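Local atomic coordinates of minor pilin subunit PapF (Escherichia coli, PDB entry 2W07), a protein that forms a minor subunit of the P pilus, a surface filament with which the bacterium colonises the epithelium of specific host organs. Residues Q70-A75 against G82-Q87. The protein carries 1 engineered substitution. Residues are numbered along the deposited sequence; the frame is centred on the assembly and turned at random.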
loop_
_atom_site.group_PDB
_atom_site.type_symbol
_atom_site.label_atom_id
_atom_site.label_comp_id
_atom_site.label_asym_id
_atom_site.label_seq_id
_atom_site.Cartn_x
_atom_site.Cartn_y
_atom_site.Cartn_z
ATOM N N GLN B 70 -10.096 21.546 9.679
ATOM C CA GLN B 70 -9.607 20.313 10.294
ATOM C C GLN B 70 -9.119 19.362 9.201
ATOM O O GLN B 70 -9.699 19.302 8.117
ATOM C CB GLN B 70 -10.710 19.654 11.132
ATOM C CG GLN B 70 -11.214 20.529 12.279
ATOM C CD GLN B 70 -12.050 21.708 11.802
ATOM O OE1 GLN B 70 -12.090 22.761 12.444
ATOM N NE2 GLN B 70 -12.734 21.530 10.676
ATOM N N ASN B 71 -8.052 18.621 9.484
ATOM C CA ASN B 71 -7.484 17.707 8.497
ATOM C C ASN B 71 -7.472 16.252 8.945
ATOM O O ASN B 71 -6.702 15.443 8.418
ATOM C CB ASN B 71 -6.059 18.141 8.165
ATOM C CG ASN B 71 -5.139 18.066 9.367
ATOM O OD1 ASN B 71 -5.581 18.218 10.510
ATOM N ND2 ASN B 71 -3.850 17.845 9.119
ATOM N N ASN B 72 -8.328 15.911 9.901
ATOM C CA ASN B 72 -8.373 14.547 10.406
ATOM C C ASN B 72 -9.788 14.181 10.813
ATOM O O ASN B 72 -9.995 13.325 11.681
ATOM C CB ASN B 72 -7.450 14.421 11.616
ATOM C CG ASN B 72 -7.943 15.223 12.806
ATOM O OD1 ASN B 72 -8.317 16.390 12.670
ATOM N ND2 ASN B 72 -7.943 14.604 13.981
ATOM N N VAL B 73 -10.760 14.828 10.182
ATOM C CA VAL B 73 -12.155 14.591 10.510
ATOM C C VAL B 73 -12.985 14.126 9.329
ATOM O O VAL B 73 -13.008 14.764 8.277
ATOM C CB VAL B 73 -12.802 15.864 11.104
ATOM C CG1 VAL B 73 -14.242 15.586 11.492
ATOM C CG2 VAL B 73 -12.006 16.328 12.315
ATOM N N LEU B 74 -13.667 13.003 9.521
ATOM C CA LEU B 74 -14.522 12.425 8.498
ATOM C C LEU B 74 -15.940 12.924 8.699
ATOM O O LEU B 74 -16.398 13.072 9.828
ATOM C CB LEU B 74 -14.526 10.899 8.611
ATOM C CG LEU B 74 -13.222 10.139 8.377
ATOM C CD1 LEU B 74 -13.394 8.690 8.807
ATOM C CD2 LEU B 74 -12.847 10.233 6.905
ATOM N N ALA B 75 -16.638 13.182 7.603
ATOM C CA ALA B 75 -18.017 13.625 7.694
ATOM C C ALA B 75 -18.837 12.365 7.921
ATOM O O ALA B 75 -18.362 11.255 7.672
ATOM C CB ALA B 75 -18.440 14.310 6.393
ATOM N N GLY B 82 -19.124 14.795 12.791
ATOM C CA GLY B 82 -18.122 13.956 12.164
ATOM C C GLY B 82 -17.325 13.122 13.141
ATOM O O GLY B 82 -17.540 13.175 14.354
ATOM N N ILE B 83 -16.401 12.336 12.603
ATOM C CA ILE B 83 -15.547 11.483 13.419
ATOM C C ILE B 83 -14.102 11.904 13.199
ATOM O O ILE B 83 -13.602 11.845 12.078
ATOM C CB ILE B 83 -15.696 9.998 13.031
ATOM C CG1 ILE B 83 -17.160 9.567 13.155
ATOM C CG2 ILE B 83 -14.807 9.134 13.918
ATOM C CD1 ILE B 83 -17.712 9.632 14.563
ATOM N N ALA B 84 -13.443 12.344 14.268
ATOM C CA ALA B 84 -12.047 12.771 14.198
ATOM C C ALA B 84 -11.140 11.566 14.437
ATOM O O ALA B 84 -11.463 10.697 15.243
ATOM C CB ALA B 84 -11.773 13.853 15.246
ATOM N N LEU B 85 -10.003 11.516 13.745
ATOM C CA LEU B 85 -9.077 10.392 13.884
ATOM C C LEU B 85 -7.708 10.788 14.434
ATOM O O LEU B 85 -7.181 11.856 14.113
ATOM C CB LEU B 85 -8.877 9.694 12.533
ATOM C CG LEU B 85 -10.089 9.186 11.746
ATOM C CD1 LEU B 85 -9.608 8.482 10.485
ATOM C CD2 LEU B 85 -10.908 8.240 12.600
ATOM N N TYR B 86 -7.137 9.911 15.256
ATOM C CA TYR B 86 -5.825 10.135 15.850
ATOM C C TYR B 86 -4.989 8.857 15.778
ATOM O O TYR B 86 -5.522 7.752 15.881
ATOM C CB TYR B 86 -5.957 10.570 17.314
ATOM C CG TYR B 86 -6.712 11.866 17.512
ATOM C CD1 TYR B 86 -8.106 11.896 17.460
ATOM C CD2 TYR B 86 -6.032 13.068 17.725
ATOM C CE1 TYR B 86 -8.805 13.087 17.614
ATOM C CE2 TYR B 86 -6.723 14.269 17.882
ATOM C CZ TYR B 86 -8.111 14.269 17.824
ATOM O OH TYR B 86 -8.806 15.446 17.972
ATOM N N GLN B 87 -3.682 9.017 15.593
ATOM C CA GLN B 87 -2.769 7.884 15.519
ATOM C C GLN B 87 -2.520 7.332 16.916
ATOM O O GLN B 87 -2.352 8.088 17.868
ATOM C CB GLN B 87 -1.445 8.315 14.893
ATOM C CG GLN B 87 -1.572 8.796 13.459
ATOM C CD GLN B 87 -0.272 9.356 12.910
ATOM O OE1 GLN B 87 0.263 10.331 13.433
ATOM N NE2 GLN B 87 0.242 8.741 11.848
#
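Leu74 and Ile83 form the hydrogen-bonded pair of an antiparallel hairpin: Leu74 N gives a nearly straight bond to Ile83 O (2.8 Å), and Ile83 N returns one to Leu74 O (2.9 Å). Beyond Val73 the ladder gains one more backbone bond, from Leu85 N to Asn72 O (2.7 Å). Asn72 O also receives a CA-H...O contact from Ala84 CA. Past this point the backbones part, and the side chain of Asn72 supplies the next N-H in place of the backbone. With chi1 at 67° its CG is tucked between the N and C of its own backbone, which swings the amide toward residues 82-87, where Asn72 ND2 donates to Leu85 O (2.9 Å, 175°), the acceptor lying in the amide plane. A short amide suits this place, since it can imitate a peptide N-H; the same ND2 sits over one face of the Tyr86 ring, offset toward its rim.

Apolar contacts flank the ladder. On one face Val73 CG2 meets Ala84 CB (3.8 Å), a small methyl that admits a branched neighbour at a close non-hydrogen-bonded pair. On the other, Leu74 CD1 reaches Leu85 CD1 (4.1 Å). At the far end Gly82 CA lies 3.0 Å from Leu74 O, and a side chain there would run into that oxygen and crowd Val73 CG1, so glycine suits the place.

Strand 73-75 edges the sheet within this chain, strand 81-87 continues it to strand 116-126, and Leu74 and Ile83 face strand 138-147 across the interior of the immunoglobulin-like pilin fold, where Leu85 also packs on an apolar side chain of another protein chain.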